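Local coordinates for protein prephenate dehydratase (Arthrobacter aurescens, PDB 3MWB) that probably catalyses the decarboxylating dehydration of prephenate to phenylpyruvate for L-phenylalanine biosynthesis and binds L-phenylalanine in its ACT domain, at residues 83-88 against 281-286; 194-199 against 254-259; 202-207 against 274-279; 228-233 against 247-252. All coordinates share one frame; numbering follows the deposited sequence.

Overall arrangement
From the N terminus, strand 81-89, an outermost strand of a catalytic-domain sheet, comes first, and interaction 1 closes the longest loop when the chain returns to it at 281-286; the other three contacts lie within that loop. The linker 194-199 meets the turn before helix 258-270 in interaction 2. Interaction 3 pairs the first and last strands of the ACT sheet, and its loop crosses that of interaction 2, because their segments alternate. Interaction 4, the hairpin at 228-233 and 247-252, sits within both. Strands 200-207 and 245-252 are neighbours, which makes interactions 3 and 4 one sheet; the R282 to D252 salt bridge ties interaction 1 to interaction 4.

Interaction 1 (83-88 against 281-286); sequences IREALV and ARADKQ
E85 and its neighbours in strand 83-88 run past 281-286, the end of strand 275-281 and the turn after it, with the closest CA pair, A86 and A283, 5.6 Å apart; no direct backbone-to-backbone bond spans the gap. The carboxylate of E85 makes the direct polar link. Its CG lies between the backbone N and the carbonyl carbon (chi1 69°), and the chain then reaches out extended, delivering OE2 to the amide of A283: A283 N to E85 OE2 is 2.8 Å, on the anti lone pair, with the N-H pointing at it at 160°. The other oxygen, OE1, is shared by salt bridges to K201 and R183, so the buried carboxylate is held at both oxygens, which probably keeps it charged. Beside it a water takes the N-H of E85 (3.0 Å from E85 N) and donates to the carbonyl of A281 (2.6 Å to A281 O), joining the two backbones indirectly. The methyl of A283 sits against the stem of E85, CB to CG 3.9 Å, and one branch of L87 touches it from the strand, CD1 to CB 4.0 Å.

A283 lies in a type I turn from R282 to K285, closed by K285 N to R282 O. D284 OD1 takes both R282 NE (2.9 Å) and, from above the carboxylate plane, the amide of Q286, which makes an Asx turn. R282 also reaches D252 of the ACT sheet. The contact is a domain interface: an outermost strand of a sheet in the periplasmic-binding-protein-like catalytic domain meets the turn that follows the last ACT strand.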
loop_
_atom_site.group_PDB
_atom_site.type_symbol
_atom_site.label_atom_id
_atom_site.label_comp_id
_atom_site.label_asym_id
_atom_site.label_seq_id
_atom_site.Cartn_x
_atom_site.Cartn_y
_atom_site.Cartn_z
ATOM N N ILE A 83 -22.920 10.255 20.915
ATOM C CA ILE A 83 -22.476 11.364 21.771
ATOM C C ILE A 83 -21.719 10.893 23.027
ATOM O O ILE A 83 -21.063 11.684 23.696
ATOM C CB ILE A 83 -23.667 12.245 22.171
ATOM C CG1 ILE A 83 -24.648 11.471 23.068
ATOM C CG2 ILE A 83 -24.390 12.748 20.916
ATOM C CD1 ILE A 83 -25.883 12.343 23.551
ATOM N N ARG A 84 -21.828 9.599 23.336
ATOM C CA ARG A 84 -21.215 9.008 24.520
ATOM C C ARG A 84 -21.066 7.521 24.328
ATOM O O ARG A 84 -21.902 6.879 23.680
ATOM C CB ARG A 84 -22.060 9.239 25.755
ATOM C CG ARG A 84 -21.455 8.646 27.034
ATOM C CD ARG A 84 -22.384 8.846 28.228
ATOM N NE ARG A 84 -22.443 10.245 28.601
ATOM C CZ ARG A 84 -21.652 10.810 29.508
ATOM N NH1 ARG A 84 -20.729 10.086 30.137
ATOM N NH2 ARG A 84 -21.779 12.099 29.771
ATOM N N GLU A 85 -20.004 6.972 24.902
ATOM C CA GLU A 85 -19.864 5.535 24.961
ATOM C C GLU A 85 -19.724 5.157 26.438
ATOM O O GLU A 85 -19.290 5.970 27.242
ATOM C CB GLU A 85 -18.682 5.068 24.094
ATOM C CG GLU A 85 -17.303 5.439 24.601
ATOM C CD GLU A 85 -16.192 4.568 23.990
ATOM O OE1 GLU A 85 -16.467 3.778 23.060
ATOM O OE2 GLU A 85 -15.037 4.691 24.430
ATOM N N ALA A 86 -20.140 3.944 26.781
ATOM C CA ALA A 86 -19.977 3.407 28.135
ATOM C C ALA A 86 -19.417 1.990 28.107
ATOM O O ALA A 86 -19.787 1.166 27.256
ATOM C CB ALA A 86 -21.291 3.426 28.861
ATOM N N LEU A 87 -18.524 1.709 29.046
ATOM C CA LEU A 87 -17.986 0.374 29.202
ATOM C C LEU A 87 -18.384 -0.084 30.593
ATOM O O LEU A 87 -17.794 0.376 31.586
ATOM C CB LEU A 87 -16.466 0.379 29.057
ATOM C CG LEU A 87 -15.911 0.285 27.644
ATOM C CD1 LEU A 87 -14.416 0.660 27.635
ATOM C CD2 LEU A 87 -16.133 -1.105 27.059
ATOM N N VAL A 88 -19.396 -0.954 30.658
ATOM C CA VAL A 88 -20.008 -1.361 31.924
ATOM C C VAL A 88 -19.627 -2.787 32.323
ATOM O O VAL A 88 -20.015 -3.723 31.637
ATOM C CB VAL A 88 -21.558 -1.248 31.866
ATOM C CG1 VAL A 88 -22.186 -1.635 33.215
ATOM C CG2 VAL A 88 -21.989 0.175 31.443
ATOM N N ALA A 281 -15.948 11.321 23.530
ATOM C CA ALA A 281 -14.930 10.943 24.510
ATOM C C ALA A 281 -14.850 9.429 24.658
ATOM O O ALA A 281 -15.882 8.749 24.700
ATOM C CB ALA A 281 -15.234 11.600 25.877
ATOM N N ARG A 282 -13.622 8.908 24.722
ATOM C CA ARG A 282 -13.381 7.499 25.066
ATOM C C ARG A 282 -13.766 7.244 26.516
ATOM O O ARG A 282 -13.355 7.997 27.412
ATOM C CB ARG A 282 -11.908 7.095 24.856
ATOM C CG ARG A 282 -11.409 7.231 23.387
ATOM C CD ARG A 282 -9.965 6.712 23.158
ATOM N NE ARG A 282 -9.649 5.469 23.862
ATOM C CZ ARG A 282 -9.385 4.290 23.291
ATOM N NH1 ARG A 282 -9.382 4.146 21.971
ATOM N NH2 ARG A 282 -9.117 3.235 24.060
ATOM N N ALA A 283 -14.570 6.196 26.737
ATOM C CA ALA A 283 -14.914 5.733 28.079
ATOM C C ALA A 283 -13.668 5.521 28.945
ATOM O O ALA A 283 -13.679 5.808 30.140
ATOM C CB ALA A 283 -15.718 4.432 27.995
ATOM N N ASP A 284 -12.600 5.013 28.339
ATOM C CA ASP A 284 -11.390 4.653 29.100
ATOM C C ASP A 284 -10.396 5.812 29.269
ATOM O O ASP A 284 -9.357 5.655 29.907
ATOM C CB ASP A 284 -10.695 3.436 28.466
ATOM C CG ASP A 284 -10.104 3.729 27.077
ATOM O OD1 ASP A 284 -9.999 4.910 26.659
ATOM O OD2 ASP A 284 -9.716 2.747 26.392
ATOM N N LYS A 285 -10.726 6.962 28.682
ATOM C CA LYS A 285 -9.947 8.208 28.832
ATOM C C LYS A 285 -8.499 8.141 28.313
ATOM O O LYS A 285 -7.669 8.965 28.696
ATOM C CB LYS A 285 -9.938 8.667 30.305
ATOM C CG LYS A 285 -11.302 8.691 30.994
ATOM C CD LYS A 285 -11.790 10.102 31.181
ATOM C CE LYS A 285 -13.020 10.122 32.067
ATOM N NZ LYS A 285 -13.476 11.514 32.257
ATOM N N GLN A 286 -8.188 7.169 27.457
ATOM C CA GLN A 286 -6.832 7.031 26.951
ATOM C C GLN A 286 -6.588 7.962 25.752
ATOM O O GLN A 286 -7.253 7.836 24.732
ATOM C CB GLN A 286 -6.526 5.576 26.602
HETATM O O HOH W 1 -18.115 8.997 25.997
#

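Interaction 2 (194-199 against 254-259); sequences PERTGA and HATDSR
R196 sets its CB over the face of the H254 imidazole: CB stands 3.5 Å from the ring centroid and 14° off the ring normal, a CH-pi contact near its middle. The ring is swung out beneath it with CG anti to the backbone N (chi1 -175°). From that footing the R196 chain runs extended from CG to NE, away from the imidazole and across T256 and D257. Its methylene CD passes 3.2 Å from T256 OG1, and the same hydroxyl accepts from the guanidinium, R196 NH1 to T256 OG1 3.1 Å, tilted 23° out of the guanidinium plane. At the edge of that plane a water accepts from NH1 (2.8 Å) and donates to T256 O, so T256 holds NH1 directly through OG1 and via the water through O.

The carboxylate of D257 adds charge but no directed N-H: R196 NH1 to D257 OD1 is a long 3.8 Å, with the oxygen well out of the guanidinium plane. The other oxygen works within its own segment, H254 N to D257 OD2 2.8 Å, tying the ends of a type I turn. L310 of the second subunit packs on A255 and T256. Here the linker leaving the catalytic domain is laid over the turn that leads into helix 258-270 of the ACT domain; D257 is at that helix's N-cap position, without a capping bond from its side chain.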
loop_
_atom_site.group_PDB
_atom_site.type_symbol
_atom_site.label_atom_id
_atom_site.label_comp_id
_atom_site.label_asym_id
_atom_site.label_seq_id
_atom_site.Cartn_x
_atom_site.Cartn_y
_atom_site.Cartn_z
ATOM N N PRO A 194 -19.204 17.585 20.012
ATOM C CA PRO A 194 -18.814 17.999 21.351
ATOM C C PRO A 194 -17.350 18.465 21.333
ATOM O O PRO A 194 -16.622 18.170 20.373
ATOM C CB PRO A 194 -18.950 16.714 22.151
ATOM C CG PRO A 194 -18.609 15.664 21.205
ATOM C CD PRO A 194 -19.172 16.118 19.855
ATOM N N GLU A 195 -16.935 19.171 22.374
ATOM C CA GLU A 195 -15.573 19.664 22.471
ATOM C C GLU A 195 -14.575 18.504 22.490
ATOM O O GLU A 195 -14.800 17.503 23.165
ATOM C CB GLU A 195 -15.423 20.566 23.692
ATOM C CG GLU A 195 -13.994 20.989 23.988
ATOM C CD GLU A 195 -13.932 22.254 24.808
ATOM O OE1 GLU A 195 -13.601 22.175 26.016
ATOM O OE2 GLU A 195 -14.230 23.330 24.239
ATOM N N ARG A 196 -13.499 18.616 21.714
ATOM C CA ARG A 196 -12.457 17.567 21.721
ATOM C C ARG A 196 -11.731 17.535 23.067
ATOM O O ARG A 196 -11.721 18.531 23.775
ATOM C CB ARG A 196 -11.459 17.755 20.576
ATOM C CG ARG A 196 -10.499 18.921 20.740
ATOM C CD ARG A 196 -9.944 19.282 19.381
ATOM N NE ARG A 196 -8.986 20.385 19.419
ATOM C CZ ARG A 196 -8.411 20.900 18.339
ATOM N NH1 ARG A 196 -8.704 20.423 17.125
ATOM N NH2 ARG A 196 -7.545 21.895 18.465
ATOM N N THR A 197 -11.146 16.389 23.404
ATOM C CA THR A 197 -10.501 16.169 24.719
ATOM C C THR A 197 -9.072 15.637 24.563
ATOM O O THR A 197 -8.334 15.538 25.540
ATOM C CB THR A 197 -11.252 15.083 25.562
ATOM O OG1 THR A 197 -11.164 13.808 24.890
ATOM C CG2 THR A 197 -12.716 15.455 25.813
ATOM N N GLY A 198 -8.713 15.255 23.345
ATOM C CA GLY A 198 -7.422 14.585 23.075
ATOM C C GLY A 198 -7.469 13.090 23.363
ATOM O O GLY A 198 -6.488 12.354 23.141
ATOM N N ALA A 199 -8.608 12.651 23.908
ATOM C CA ALA A 199 -8.843 11.240 24.168
ATOM C C ALA A 199 -10.227 10.877 23.601
ATOM O O ALA A 199 -11.134 10.484 24.326
ATOM C CB ALA A 199 -8.735 10.931 25.671
ATOM N N HIS A 254 -10.569 12.990 17.039
ATOM C CA HIS A 254 -11.754 13.835 16.968
ATOM C C HIS A 254 -11.806 14.444 15.567
ATOM O O HIS A 254 -10.767 14.788 15.007
ATOM C CB HIS A 254 -11.613 14.928 17.994
ATOM C CG HIS A 254 -12.816 15.801 18.121
ATOM N ND1 HIS A 254 -13.761 15.619 19.104
ATOM C CD2 HIS A 254 -13.204 16.893 17.424
ATOM C CE1 HIS A 254 -14.684 16.562 19.006
ATOM N NE2 HIS A 254 -14.369 17.346 17.991
ATOM N N ALA A 255 -13.015 14.584 15.012
ATOM C CA ALA A 255 -13.198 15.097 13.645
ATOM C C ALA A 255 -12.434 16.404 13.357
ATOM O O ALA A 255 -12.005 16.624 12.223
ATOM C CB ALA A 255 -14.676 15.267 13.332
ATOM N N THR A 256 -12.281 17.265 14.368
ATOM C CA THR A 256 -11.543 18.536 14.208
ATOM C C THR A 256 -10.014 18.411 14.149
ATOM O O THR A 256 -9.355 19.287 13.584
ATOM C CB THR A 256 -11.890 19.562 15.284
ATOM O OG1 THR A 256 -11.413 19.113 16.552
ATOM C CG2 THR A 256 -13.386 19.793 15.312
ATOM N N ASP A 257 -9.448 17.370 14.750
ATOM C CA ASP A 257 -8.024 17.075 14.574
ATOM C C ASP A 257 -7.726 17.050 13.077
ATOM O O ASP A 257 -8.451 16.411 12.309
ATOM C CB ASP A 257 -7.678 15.722 15.167
ATOM C CG ASP A 257 -7.960 15.649 16.661
ATOM O OD1 ASP A 257 -7.850 16.678 17.350
ATOM O OD2 ASP A 257 -8.300 14.562 17.135
ATOM N N SER A 258 -6.656 17.730 12.671
ATOM C CA SER A 258 -6.380 17.913 11.241
ATOM C C SER A 258 -6.223 16.575 10.515
ATOM O O SER A 258 -6.701 16.435 9.390
ATOM C CB SER A 258 -5.149 18.788 11.027
ATOM O OG SER A 258 -5.338 20.085 11.570
ATOM N N ARG A 259 -5.579 15.598 11.160
ATOM C CA ARG A 259 -5.345 14.304 10.511
ATOM C C ARG A 259 -6.660 13.543 10.319
ATOM O O ARG A 259 -6.790 12.762 9.401
ATOM C CB ARG A 259 -4.334 13.435 11.294
ATOM C CG ARG A 259 -4.825 13.055 12.686
ATOM C CD ARG A 259 -3.708 12.463 13.579
ATOM N NE ARG A 259 -4.274 12.046 14.871
ATOM C CZ ARG A 259 -4.570 12.868 15.881
ATOM N NH1 ARG A 259 -4.329 14.173 15.791
ATOM N NH2 ARG A 259 -5.092 12.381 17.012
HETATM O O HOH W 2 -7.887 21.179 14.566
#

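Interaction 3 (202-207 against 274-279); sequences TTVVVP and TRFLGS
T274 begins the contact side by side with V206, its OG1 3.6 Å from V206 CG1, while that hydroxyl is bonded to S271 O and W305 of the second subunit packs on the residue. P207 CD meets the CA of T274. R275 then pairs with V205 through both backbone bonds, R275 N to V205 O 2.9 Å and V205 N to R275 O 3.0 Å. Its CB sits beside that of V205 on the same face, but the chain bends at chi3 and carries the guanidinium to G77 O, outside the pair.

F276 faces V204 and T202 on the side covered by helix 258-270. With CG anti to the backbone N (chi1 179°), the ring reaches along the strand until CE1 meets the methyl of T202, CG2 at 3.5 Å, the two side chains at about a right angle; I309 of the second subunit also packs on it. These are the first and last strands of the beta-alpha-beta-beta-alpha-beta ACT fold, antiparallel at 170°, strand 275-281 being outermost in the sheet.

L277 turns to the other face, CB against T203 CG2 (3.8 Å) and CD2 against V205 CG2 (3.9 Å). L277 and G278 together face T203, a beta bulge: T203 O accepts from L277 N, the donor tilted 30° from the carbonyl plane, while T203 N donates to G278 O. G278, at positive phi, lays its N over the F276 ring, offset toward the rim. S279 OG donates to T202 OG1 at 2.6 Å, within a run of bonds in which A255 N gives to S279 OG and T202 OG1 to G253 O.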
loop_
_atom_site.group_PDB
_atom_site.type_symbol
_atom_site.label_atom_id
_atom_site.label_comp_id
_atom_site.label_asym_id
_atom_site.label_seq_id
_atom_site.Cartn_x
_atom_site.Cartn_y
_atom_site.Cartn_z
ATOM N N THR A 202 -13.726 8.514 16.959
ATOM C CA THR A 202 -14.564 8.911 15.841
ATOM C C THR A 202 -15.056 7.662 15.137
ATOM O O THR A 202 -14.267 6.764 14.828
ATOM C CB THR A 202 -13.838 9.896 14.871
ATOM O OG1 THR A 202 -13.555 11.131 15.549
ATOM C CG2 THR A 202 -14.696 10.224 13.611
ATOM N N THR A 203 -16.361 7.613 14.879
ATOM C CA THR A 203 -16.997 6.471 14.222
ATOM C C THR A 203 -17.553 6.870 12.851
ATOM O O THR A 203 -18.171 7.939 12.694
ATOM C CB THR A 203 -18.132 5.849 15.117
ATOM O OG1 THR A 203 -17.608 5.483 16.403
ATOM C CG2 THR A 203 -18.741 4.588 14.476
ATOM N N VAL A 204 -17.346 5.995 11.872
ATOM C CA VAL A 204 -17.876 6.163 10.525
ATOM C C VAL A 204 -18.415 4.851 9.957
ATOM O O VAL A 204 -18.018 3.761 10.376
ATOM C CB VAL A 204 -16.820 6.699 9.528
ATOM C CG1 VAL A 204 -16.468 8.118 9.834
ATOM C CG2 VAL A 204 -15.557 5.787 9.481
ATOM N N VAL A 205 -19.318 4.967 8.988
ATOM C CA VAL A 205 -19.764 3.800 8.249
ATOM C C VAL A 205 -19.450 4.064 6.798
ATOM O O VAL A 205 -19.912 5.067 6.241
ATOM C CB VAL A 205 -21.286 3.525 8.441
ATOM C CG1 VAL A 205 -21.776 2.451 7.406
ATOM C CG2 VAL A 205 -21.572 3.094 9.878
ATOM N N VAL A 206 -18.638 3.194 6.197
ATOM C CA VAL A 206 -18.163 3.404 4.820
ATOM C C VAL A 206 -18.704 2.313 3.897
ATOM O O VAL A 206 -18.334 1.136 4.025
ATOM C CB VAL A 206 -16.600 3.472 4.731
ATOM C CG1 VAL A 206 -16.130 3.890 3.326
ATOM C CG2 VAL A 206 -16.033 4.411 5.837
ATOM N N PRO A 207 -19.590 2.710 2.966
ATOM C CA PRO A 207 -20.093 1.813 1.937
ATOM C C PRO A 207 -18.974 1.479 0.958
ATOM O O PRO A 207 -18.209 2.358 0.555
ATOM C CB PRO A 207 -21.182 2.644 1.235
ATOM C CG PRO A 207 -21.546 3.719 2.216
ATOM C CD PRO A 207 -20.256 4.024 2.933
ATOM N N THR A 274 -20.407 7.896 2.504
ATOM C CA THR A 274 -19.893 7.678 3.875
ATOM C C THR A 274 -20.762 8.405 4.914
ATOM O O THR A 274 -21.164 9.557 4.705
ATOM C CB THR A 274 -18.399 8.090 3.995
ATOM O OG1 THR A 274 -17.604 7.172 3.236
ATOM C CG2 THR A 274 -17.908 8.061 5.432
ATOM N N ARG A 275 -21.066 7.713 6.014
ATOM C CA ARG A 275 -21.857 8.296 7.078
ATOM C C ARG A 275 -20.921 8.641 8.225
ATOM O O ARG A 275 -20.075 7.828 8.638
ATOM C CB ARG A 275 -22.917 7.319 7.572
ATOM C CG ARG A 275 -23.937 6.913 6.524
ATOM C CD ARG A 275 -24.782 5.766 7.021
ATOM N NE ARG A 275 -25.694 6.145 8.105
ATOM C CZ ARG A 275 -26.955 6.549 7.924
ATOM N NH1 ARG A 275 -27.459 6.654 6.709
ATOM N NH2 ARG A 275 -27.715 6.856 8.966
ATOM N N PHE A 276 -21.075 9.857 8.723
ATOM C CA PHE A 276 -20.342 10.271 9.911
ATOM C C PHE A 276 -21.187 9.988 11.156
ATOM O O PHE A 276 -22.322 10.485 11.280
ATOM C CB PHE A 276 -19.938 11.745 9.820
ATOM C CG PHE A 276 -19.195 12.244 11.034
ATOM C CD1 PHE A 276 -17.847 11.928 11.237
ATOM C CD2 PHE A 276 -19.847 13.048 11.969
ATOM C CE1 PHE A 276 -17.162 12.384 12.338
ATOM C CE2 PHE A 276 -19.161 13.513 13.082
ATOM C CZ PHE A 276 -17.819 13.184 13.268
ATOM N N LEU A 277 -20.624 9.189 12.073
ATOM C CA LEU A 277 -21.334 8.750 13.301
ATOM C C LEU A 277 -20.819 9.405 14.606
ATOM O O LEU A 277 -21.084 8.944 15.715
ATOM C CB LEU A 277 -21.303 7.222 13.404
ATOM C CG LEU A 277 -22.373 6.377 12.699
ATOM C CD1 LEU A 277 -23.732 6.682 13.311
ATOM C CD2 LEU A 277 -22.411 6.628 11.216
ATOM N N GLY A 278 -20.096 10.497 14.474
ATOM C CA GLY A 278 -19.767 11.286 15.644
ATOM C C GLY A 278 -18.356 11.101 16.135
ATOM O O GLY A 278 -17.681 10.084 15.848
ATOM N N SER A 279 -17.905 12.129 16.845
ATOM C CA SER A 279 -16.678 12.096 17.634
ATOM C C SER A 279 -17.158 12.262 19.058
ATOM O O SER A 279 -18.119 13.002 19.312
ATOM C CB SER A 279 -15.730 13.244 17.250
ATOM O OG SER A 279 -15.252 13.081 15.925
#

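Interaction 4 (228-233 against 247-252); sequences VNLSRI and FSIDAD. With PHE (phenylalanine), chain C; PHE (phenylalanine), chain D.
R232 and D250 form the polar centre of this antiparallel pair, the guanidinium gripping the carboxylate side-on: NE to OD2 is 2.8 Å and NH2 to OD1 2.9 Å. Both oxygens lie near the guanidinium plane, yet the nitrogens stand above the carboxylate plane, the two planes being 62° apart. NH1 and NH2 also converge on one oxygen, S248 OG (2.9 Å from NH1), and NH1 has a salt bridge to E234. D250 OD1 further accepts from T203 OG1, and OD2 from a water shared with S231 OG. Thus all three guanidinium nitrogens and both carboxylate oxygens are engaged.

In the backbone, S231 and R232 both face D250, a classic beta bulge: D250 O takes S231 N at 2.9 Å and R232 N only weakly. N229 splits its amide: ND2 gives to D252 OD2 (3.1 Å) and to D211 of the third subunit, while OD1 accepts the ammonium of bound phenylalanine, N to OD1 2.7 Å. That ammonium also reaches L230 O, and L230 N donates to the ligand's OXT (2.8 Å). F247 presents its edge to a second phenylalanine.

The hairpin packs V228, L230, I233 and F247 against helix 215-224 and R232 and S248 against helix 67-73. Strand 200-207 lies beyond strand 245-252, and the third subunit adds backbone hydrogen bonds at I233, with S235 OG of that subunit accepting from I233 N.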
loop_
_atom_site.group_PDB
_atom_site.type_symbol
_atom_site.label_atom_id
_atom_site.label_comp_id
_atom_site.label_asym_id
_atom_site.label_seq_id
_atom_site.Cartn_x
_atom_site.Cartn_y
_atom_site.Cartn_z
ATOM N N VAL A 228 -3.682 7.704 11.936
ATOM C CA VAL A 228 -4.889 7.493 12.713
ATOM C C VAL A 228 -5.083 6.019 13.032
ATOM O O VAL A 228 -5.345 5.205 12.130
ATOM C CB VAL A 228 -6.163 8.030 12.023
ATOM C CG1 VAL A 228 -7.348 7.737 12.908
ATOM C CG2 VAL A 228 -6.061 9.541 11.769
ATOM N N ASN A 229 -4.958 5.710 14.323
ATOM C CA ASN A 229 -5.143 4.381 14.867
ATOM C C ASN A 229 -6.606 3.969 14.905
ATOM O O ASN A 229 -7.496 4.773 15.278
ATOM C CB ASN A 229 -4.578 4.347 16.289
ATOM C CG ASN A 229 -4.257 2.968 16.757
ATOM O OD1 ASN A 229 -3.546 2.217 16.090
ATOM N ND2 ASN A 229 -4.763 2.620 17.921
ATOM N N LEU A 230 -6.859 2.704 14.561
ATOM C CA LEU A 230 -8.218 2.169 14.653
ATOM C C LEU A 230 -8.422 1.258 15.864
ATOM O O LEU A 230 -7.495 0.551 16.291
ATOM C CB LEU A 230 -8.615 1.438 13.369
ATOM C CG LEU A 230 -8.424 2.198 12.057
ATOM C CD1 LEU A 230 -8.782 1.258 10.886
ATOM C CD2 LEU A 230 -9.255 3.507 12.004
ATOM N N SER A 231 -9.639 1.259 16.402
ATOM C CA SER A 231 -9.962 0.383 17.529
ATOM C C SER A 231 -11.077 -0.614 17.198
ATOM O O SER A 231 -11.348 -1.532 17.984
ATOM C CB SER A 231 -10.341 1.217 18.751
ATOM O OG SER A 231 -11.464 2.018 18.436
ATOM N N ARG A 232 -11.745 -0.421 16.050
ATOM C CA ARG A 232 -12.792 -1.338 15.624
ATOM C C ARG A 232 -12.993 -1.286 14.129
ATOM O O ARG A 232 -13.047 -0.210 13.535
ATOM C CB ARG A 232 -14.126 -1.055 16.330
ATOM C CG ARG A 232 -15.220 -2.127 16.067
ATOM C CD ARG A 232 -16.529 -1.784 16.796
ATOM N NE ARG A 232 -17.009 -0.493 16.311
ATOM C CZ ARG A 232 -17.825 -0.331 15.275
ATOM N NH1 ARG A 232 -18.306 -1.391 14.630
ATOM N NH2 ARG A 232 -18.158 0.890 14.877
ATOM N N ILE A 233 -13.047 -2.467 13.513
ATOM C CA ILE A 233 -13.593 -2.583 12.150
ATOM C C ILE A 233 -14.474 -3.830 12.015
ATOM O O ILE A 233 -14.146 -4.888 12.562
ATOM C CB ILE A 233 -12.506 -2.596 11.083
ATOM C CG1 ILE A 233 -13.134 -2.853 9.697
ATOM C CG2 ILE A 233 -11.419 -3.628 11.436
ATOM C CD1 ILE A 233 -12.185 -2.862 8.611
ATOM N N PHE A 247 -18.425 -0.942 5.860
ATOM C CA PHE A 247 -17.487 -1.125 6.953
ATOM C C PHE A 247 -17.827 -0.163 8.089
ATOM O O PHE A 247 -17.955 1.046 7.885
ATOM C CB PHE A 247 -16.060 -0.927 6.467
ATOM C CG PHE A 247 -15.731 -1.740 5.248
ATOM C CD1 PHE A 247 -15.490 -3.097 5.361
ATOM C CD2 PHE A 247 -15.676 -1.141 3.983
ATOM C CE1 PHE A 247 -15.190 -3.869 4.213
ATOM C CE2 PHE A 247 -15.351 -1.886 2.836
ATOM C CZ PHE A 247 -15.129 -3.263 2.953
ATOM N N SER A 248 -18.018 -0.729 9.271
ATOM C CA SER A 248 -18.254 0.009 10.504
ATOM C C SER A 248 -16.910 0.160 11.226
ATOM O O SER A 248 -16.212 -0.831 11.506
ATOM C CB SER A 248 -19.245 -0.771 11.368
ATOM O OG SER A 248 -19.737 -0.010 12.456
ATOM N N ILE A 249 -16.521 1.398 11.495
ATOM C CA ILE A 249 -15.137 1.667 11.902
ATOM C C ILE A 249 -15.090 2.672 13.054
ATOM O O ILE A 249 -15.772 3.710 13.012
ATOM C CB ILE A 249 -14.300 2.228 10.701
ATOM C CG1 ILE A 249 -14.117 1.172 9.587
ATOM C CG2 ILE A 249 -12.921 2.708 11.159
ATOM C CD1 ILE A 249 -13.669 1.751 8.257
ATOM N N ASP A 250 -14.294 2.364 14.082
ATOM C CA ASP A 250 -13.963 3.358 15.129
ATOM C C ASP A 250 -12.503 3.738 14.981
ATOM O O ASP A 250 -11.629 2.847 14.923
ATOM C CB ASP A 250 -14.187 2.818 16.559
ATOM C CG ASP A 250 -15.641 2.390 16.832
ATOM O OD1 ASP A 250 -16.584 2.889 16.162
ATOM O OD2 ASP A 250 -15.843 1.555 17.746
ATOM N N ALA A 251 -12.237 5.047 14.895
ATOM C CA ALA A 251 -10.867 5.587 14.861
ATOM C C ALA A 251 -10.564 6.364 16.126
ATOM O O ALA A 251 -11.491 6.929 16.751
ATOM C CB ALA A 251 -10.687 6.483 13.636
ATOM N N ASP A 252 -9.292 6.380 16.526
ATOM C CA ASP A 252 -8.800 7.271 17.599
ATOM C C ASP A 252 -8.736 8.687 17.071
ATOM O O ASP A 252 -8.085 8.947 16.045
ATOM C CB ASP A 252 -7.379 6.910 18.010
ATOM C CG ASP A 252 -7.287 5.594 18.755
ATOM O OD1 ASP A 252 -8.348 5.004 19.087
ATOM O OD2 ASP A 252 -6.136 5.164 19.037
HETATM N N PHE C . -4.993 -0.074 15.648
HETATM C CA PHE C . -4.422 -0.893 14.511
HETATM C C PHE C . -4.618 -0.177 13.185
HETATM O O PHE C . -4.344 -0.758 12.100
HETATM C CB PHE C . -5.024 -2.327 14.456
HETATM C CG PHE C . -6.546 -2.379 14.493
HETATM C CD1 PHE C . -7.311 -2.042 13.357
HETATM C CD2 PHE C . -7.212 -2.784 15.668
HETATM C CE1 PHE C . -8.705 -2.081 13.388
HETATM C CE2 PHE C . -8.617 -2.841 15.714
HETATM C CZ PHE C . -9.368 -2.486 14.559
HETATM O OXT PHE C . -5.108 0.976 13.183
HETATM N N PHE D . -13.316 -7.640 -1.093
HETATM C CA PHE D . -12.665 -6.361 -0.714
HETATM C C PHE D . -11.233 -6.535 -0.210
HETATM O O PHE D . -10.693 -7.636 -0.181
HETATM C CB PHE D . -13.531 -5.572 0.288
HETATM C CG PHE D . -13.875 -6.316 1.567
HETATM C CD1 PHE D . -12.935 -6.456 2.596
HETATM C CD2 PHE D . -15.160 -6.823 1.764
HETATM C CE1 PHE D . -13.259 -7.106 3.792
HETATM C CE2 PHE D . -15.502 -7.477 2.979
HETATM C CZ PHE D . -14.545 -7.629 3.973
HETATM O OXT PHE D . -10.561 -5.571 0.184
HETATM O O HOH W 3 -13.931 1.195 19.583
HETATM O O HOH W 4 -10.825 4.599 18.821
#